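Local coordinates for protein naphthalene dioxygenase large subunit (Rhodococcus sp., PDB 2B1X) that forms the large subunit of a Rieske-type dioxygenase, with a [2Fe-2S] cluster in its Rieske domain and an iron(III) ion in its catalytic domain, at residues Ser19-Pro31 with Ala388-Leu402. Residues are numbered along the deposited sequence; the frame is centred on the assembly and turned at random.
Sequences SDWTVPAAIINDP and AKTGELNYQMGRGVL
R399 lies along one face of the W21 indole: its CA sits 3.7 Å from the centroid of the six-membered ring in a CH-pi contact, and CG follows over the ring centre. With CG anti to the backbone N (chi1 -158°) and the chain extended to NE, the guanidinium stands off above the five-membered ring, its plane at 90° to the indole, and grips S19 O side-on through NE (2.9 Å) and NH2 (3.0 Å). The adjoining carbonyl, D20 O, takes a straight in-plane bond from Q396 NE2 (2.8 Å, 163°). L402 CD1 reaches W21 CH2, while R425 makes a cation-pi contact with the indole. Next comes a two-stranded antiparallel sheet in which V23 and L393 form the hydrogen-bonded pair; V23 CG2 meets the Y395 ring obliquely, and I28 CD1 packs on L393 CD2 at 3.7 Å. At the far end the extended K389 chain crosses D30 at about a right angle, placing K389 NZ 2.8 Å from D30 OD2 in a salt bridge that uses the anti lone pair, while D30 OD1 caps helix 31-40. E392 turns to R89 of the second subunit. Side-chain polar bonds at both ends, with backbone strand bonds and apolar packing between them, thus tie the N-terminal segment to the catalytic domain beside a subunit interface.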
loop_
_atom_site.group_PDB
_atom_site.type_symbol
_atom_site.label_atom_id
_atom_site.label_comp_id
_atom_site.label_asym_id
_atom_site.label_seq_id
_atom_site.Cartn_x
_atom_site.Cartn_y
_atom_site.Cartn_z
ATOM N N SER A 19 6.821 -33.116 24.358
ATOM C CA SER A 19 8.047 -33.624 24.986
ATOM C C SER A 19 8.898 -32.466 25.523
ATOM O O SER A 19 8.979 -32.281 26.737
ATOM C CB SER A 19 8.827 -34.532 24.044
ATOM O OG SER A 19 9.014 -33.866 22.813
ATOM N N ASP A 20 9.498 -31.673 24.626
ATOM C CA ASP A 20 10.208 -30.445 25.020
ATOM C C ASP A 20 9.247 -29.356 25.530
ATOM O O ASP A 20 9.676 -28.448 26.210
ATOM C CB ASP A 20 11.024 -29.880 23.834
ATOM C CG ASP A 20 12.229 -30.743 23.469
ATOM O OD1 ASP A 20 12.544 -31.708 24.208
ATOM O OD2 ASP A 20 12.932 -30.544 22.454
ATOM N N TRP A 21 7.955 -29.467 25.189
ATOM C CA TRP A 21 6.962 -28.393 25.385
ATOM C C TRP A 21 7.372 -27.097 24.649
ATOM O O TRP A 21 7.341 -26.008 25.232
ATOM C CB TRP A 21 6.701 -28.112 26.876
ATOM C CG TRP A 21 6.039 -29.262 27.656
ATOM C CD1 TRP A 21 6.066 -30.596 27.331
ATOM C CD2 TRP A 21 5.258 -29.165 28.860
ATOM N NE1 TRP A 21 5.366 -31.329 28.263
ATOM C CE2 TRP A 21 4.871 -30.484 29.221
ATOM C CE3 TRP A 21 4.879 -28.106 29.700
ATOM C CZ2 TRP A 21 4.092 -30.767 30.361
ATOM C CZ3 TRP A 21 4.124 -28.384 30.839
ATOM C CH2 TRP A 21 3.728 -29.711 31.152
ATOM N N THR A 22 7.808 -27.246 23.403
ATOM C CA THR A 22 8.096 -26.106 22.533
ATOM C C THR A 22 7.318 -26.274 21.247
ATOM O O THR A 22 6.778 -27.342 20.997
ATOM C CB THR A 22 9.592 -25.956 22.214
ATOM O OG1 THR A 22 10.026 -27.058 21.407
ATOM C CG2 THR A 22 10.458 -26.024 23.491
ATOM N N VAL A 23 7.262 -25.220 20.444
ATOM C CA VAL A 23 6.595 -25.258 19.124
ATOM C C VAL A 23 7.486 -24.460 18.162
ATOM O O VAL A 23 8.029 -23.444 18.592
ATOM C CB VAL A 23 5.142 -24.648 19.206
ATOM C CG1 VAL A 23 4.501 -24.483 17.785
ATOM C CG2 VAL A 23 4.257 -25.519 20.037
ATOM N N PRO A 24 7.679 -24.918 16.909
ATOM C CA PRO A 24 8.446 -24.160 15.907
ATOM C C PRO A 24 7.918 -22.758 15.645
ATOM O O PRO A 24 6.729 -22.563 15.427
ATOM C CB PRO A 24 8.279 -24.991 14.627
ATOM C CG PRO A 24 7.994 -26.371 15.120
ATOM C CD PRO A 24 7.210 -26.207 16.358
ATOM N N ALA A 25 8.837 -21.805 15.639
ATOM C CA ALA A 25 8.527 -20.396 15.416
ATOM C C ALA A 25 8.023 -20.091 14.024
ATOM O O ALA A 25 7.451 -19.014 13.781
ATOM C CB ALA A 25 9.798 -19.524 15.738
ATOM N N ALA A 26 8.275 -21.003 13.080
ATOM C CA ALA A 26 7.932 -20.756 11.699
ATOM C C ALA A 26 6.421 -20.660 11.484
ATOM O O ALA A 26 5.984 -20.235 10.414
ATOM C CB ALA A 26 8.504 -21.840 10.814
ATOM N N ILE A 27 5.624 -21.010 12.489
ATOM C CA ILE A 27 4.170 -21.027 12.300
ATOM C C ILE A 27 3.485 -19.660 12.394
ATOM O O ILE A 27 2.330 -19.541 11.998
ATOM C CB ILE A 27 3.487 -22.005 13.257
ATOM C CG1 ILE A 27 3.544 -21.455 14.688
ATOM C CG2 ILE A 27 4.082 -23.410 13.122
ATOM C CD1 ILE A 27 2.582 -22.130 15.631
ATOM N N ILE A 28 4.193 -18.641 12.876
ATOM C CA ILE A 28 3.580 -17.353 13.153
ATOM C C ILE A 28 3.333 -16.455 11.929
ATOM O O ILE A 28 2.218 -15.950 11.726
ATOM C CB ILE A 28 4.376 -16.587 14.260
ATOM C CG1 ILE A 28 4.256 -17.321 15.603
ATOM C CG2 ILE A 28 3.857 -15.169 14.410
ATOM C CD1 ILE A 28 5.270 -16.876 16.625
ATOM N N ASN A 29 4.374 -16.237 11.143
ATOM C CA ASN A 29 4.303 -15.305 10.025
ATOM C C ASN A 29 5.006 -15.917 8.805
ATOM O O ASN A 29 6.209 -15.735 8.624
ATOM C CB ASN A 29 4.963 -13.983 10.430
ATOM C CG ASN A 29 4.920 -12.949 9.337
ATOM O OD1 ASN A 29 4.326 -13.177 8.264
ATOM N ND2 ASN A 29 5.585 -11.817 9.564
ATOM N N ASP A 30 4.262 -16.658 7.999
ATOM C CA ASP A 30 4.815 -17.317 6.811
ATOM C C ASP A 30 3.762 -17.458 5.703
ATOM O O ASP A 30 2.695 -17.982 5.965
ATOM C CB ASP A 30 5.348 -18.690 7.219
ATOM C CG ASP A 30 6.071 -19.372 6.094
ATOM O OD1 ASP A 30 5.445 -20.216 5.418
ATOM O OD2 ASP A 30 7.241 -19.094 5.784
ATOM N N PRO A 31 4.065 -17.037 4.458
ATOM C CA PRO A 31 3.068 -17.087 3.375
ATOM C C PRO A 31 2.542 -18.518 3.110
ATOM O O PRO A 31 1.346 -18.676 2.898
ATOM C CB PRO A 31 3.821 -16.557 2.149
ATOM C CG PRO A 31 4.997 -15.855 2.674
ATOM C CD PRO A 31 5.356 -16.508 3.989
ATOM N N ALA A 388 14.991 -16.149 12.517
ATOM C CA ALA A 388 14.033 -16.190 13.612
ATOM C C ALA A 388 13.135 -17.458 13.519
ATOM O O ALA A 388 12.808 -18.114 14.530
ATOM C CB ALA A 388 13.166 -14.902 13.573
ATOM N N LYS A 389 12.799 -17.807 12.287
ATOM C CA LYS A 389 11.849 -18.870 11.965
ATOM C C LYS A 389 12.402 -20.261 12.238
ATOM O O LYS A 389 11.629 -21.207 12.317
ATOM C CB LYS A 389 11.448 -18.778 10.503
ATOM C CG LYS A 389 10.274 -17.808 10.192
ATOM C CD LYS A 389 10.106 -17.770 8.650
ATOM C CE LYS A 389 8.729 -17.323 8.221
ATOM N NZ LYS A 389 8.727 -16.957 6.792
ATOM N N THR A 390 13.721 -20.381 12.382
ATOM C CA THR A 390 14.359 -21.667 12.669
ATOM C C THR A 390 14.390 -21.976 14.149
ATOM O O THR A 390 14.765 -23.074 14.576
ATOM C CB THR A 390 15.794 -21.729 12.095
ATOM O OG1 THR A 390 16.642 -20.798 12.791
ATOM C CG2 THR A 390 15.852 -21.341 10.620
ATOM N N GLY A 391 13.965 -21.015 14.959
ATOM C CA GLY A 391 13.854 -21.253 16.377
ATOM C C GLY A 391 12.514 -21.821 16.845
ATOM O O GLY A 391 11.633 -22.248 16.054
ATOM N N GLU A 392 12.371 -21.832 18.153
ATOM C CA GLU A 392 11.214 -22.427 18.797
ATOM C C GLU A 392 10.531 -21.387 19.703
ATOM O O GLU A 392 11.156 -20.404 20.132
ATOM C CB GLU A 392 11.642 -23.696 19.574
ATOM C CG GLU A 392 12.538 -23.438 20.769
ATOM C CD GLU A 392 14.029 -23.234 20.426
ATOM O OE1 GLU A 392 14.437 -22.099 20.060
ATOM O OE2 GLU A 392 14.826 -24.199 20.555
ATOM N N LEU A 393 9.240 -21.559 19.906
ATOM C CA LEU A 393 8.511 -20.848 20.955
ATOM C C LEU A 393 8.558 -21.676 22.246
ATOM O O LEU A 393 8.474 -22.908 22.180
ATOM C CB LEU A 393 7.077 -20.662 20.495
ATOM C CG LEU A 393 6.879 -19.930 19.162
ATOM C CD1 LEU A 393 5.394 -19.952 18.719
ATOM C CD2 LEU A 393 7.419 -18.483 19.200
ATOM N N ASN A 394 8.691 -21.017 23.413
ATOM C CA ASN A 394 8.814 -21.747 24.651
ATOM C C ASN A 394 7.441 -21.845 25.337
ATOM O O ASN A 394 6.887 -20.845 25.811
ATOM C CB ASN A 394 9.899 -21.109 25.571
ATOM C CG ASN A 394 10.148 -21.914 26.867
ATOM O OD1 ASN A 394 9.260 -22.048 27.709
ATOM N ND2 ASN A 394 11.387 -22.403 27.044
ATOM N N TYR A 395 6.905 -23.065 25.374
ATOM C CA TYR A 395 5.688 -23.335 26.082
ATOM C C TYR A 395 5.938 -24.249 27.304
ATOM O O TYR A 395 5.069 -25.073 27.682
ATOM C CB TYR A 395 4.690 -23.966 25.102
ATOM C CG TYR A 395 4.106 -22.936 24.149
ATOM C CD1 TYR A 395 4.532 -22.880 22.826
ATOM C CD2 TYR A 395 3.104 -22.027 24.573
ATOM C CE1 TYR A 395 4.008 -21.943 21.954
ATOM C CE2 TYR A 395 2.558 -21.090 23.671
ATOM C CZ TYR A 395 3.038 -21.060 22.379
ATOM O OH TYR A 395 2.559 -20.158 21.476
ATOM N N GLN A 396 7.107 -24.081 27.930
ATOM C CA GLN A 396 7.524 -24.995 28.995
ATOM C C GLN A 396 7.002 -24.691 30.413
ATOM O O GLN A 396 7.437 -25.314 31.381
ATOM C CB GLN A 396 9.051 -25.080 29.062
ATOM C CG GLN A 396 9.731 -25.516 27.736
ATOM C CD GLN A 396 11.211 -25.788 27.944
ATOM O OE1 GLN A 396 11.903 -25.023 28.626
ATOM N NE2 GLN A 396 11.706 -26.863 27.338
ATOM N N MET A 397 6.112 -23.724 30.543
ATOM C CA MET A 397 5.567 -23.386 31.862
ATOM C C MET A 397 4.864 -24.593 32.488
ATOM O O MET A 397 3.824 -25.049 32.003
ATOM C CB MET A 397 4.602 -22.200 31.746
ATOM C CG MET A 397 4.190 -21.621 33.090
ATOM S SD MET A 397 2.977 -20.356 32.867
ATOM C CE MET A 397 3.997 -19.009 32.450
ATOM N N GLY A 398 5.452 -25.123 33.578
ATOM C CA GLY A 398 4.819 -26.213 34.307
ATOM C C GLY A 398 5.460 -27.550 33.965
ATOM O O GLY A 398 5.156 -28.574 34.578
ATOM N N ARG A 399 6.348 -27.551 32.985
ATOM C CA ARG A 399 7.047 -28.785 32.625
ATOM C C ARG A 399 7.720 -29.341 33.882
ATOM O O ARG A 399 8.421 -28.614 34.628
ATOM C CB ARG A 399 8.072 -28.534 31.540
ATOM C CG ARG A 399 8.468 -29.759 30.757
ATOM C CD ARG A 399 9.428 -29.458 29.620
ATOM N NE ARG A 399 9.861 -30.659 28.920
ATOM C CZ ARG A 399 10.987 -31.310 29.204
ATOM N NH1 ARG A 399 11.780 -30.869 30.171
ATOM N NH2 ARG A 399 11.324 -32.401 28.523
ATOM N N GLY A 400 7.457 -30.619 34.124
ATOM C CA GLY A 400 8.032 -31.318 35.256
ATOM C C GLY A 400 7.336 -31.012 36.554
ATOM O O GLY A 400 7.765 -31.507 37.590
ATOM N N VAL A 401 6.262 -30.222 36.503
ATOM C CA VAL A 401 5.540 -29.796 37.703
ATOM C C VAL A 401 4.018 -30.024 37.634
ATOM O O VAL A 401 3.438 -30.431 38.630
ATOM C CB VAL A 401 5.811 -28.289 38.036
ATOM C CG1 VAL A 401 5.291 -27.913 39.406
ATOM C CG2 VAL A 401 7.286 -27.954 37.931
ATOM N N LEU A 402 3.381 -29.746 36.493
ATOM C CA LEU A 402 1.908 -29.814 36.361
ATOM C C LEU A 402 1.350 -31.201 36.645
ATOM O O LEU A 402 1.813 -32.205 36.057
ATOM C CB LEU A 402 1.453 -29.406 34.949
ATOM C CG LEU A 402 1.428 -27.940 34.486
ATOM C CD1 LEU A 402 0.877 -27.883 33.060
ATOM C CD2 LEU A 402 0.603 -27.072 35.417
HETATM O O HOH W 1 10.814 -23.279 13.606
#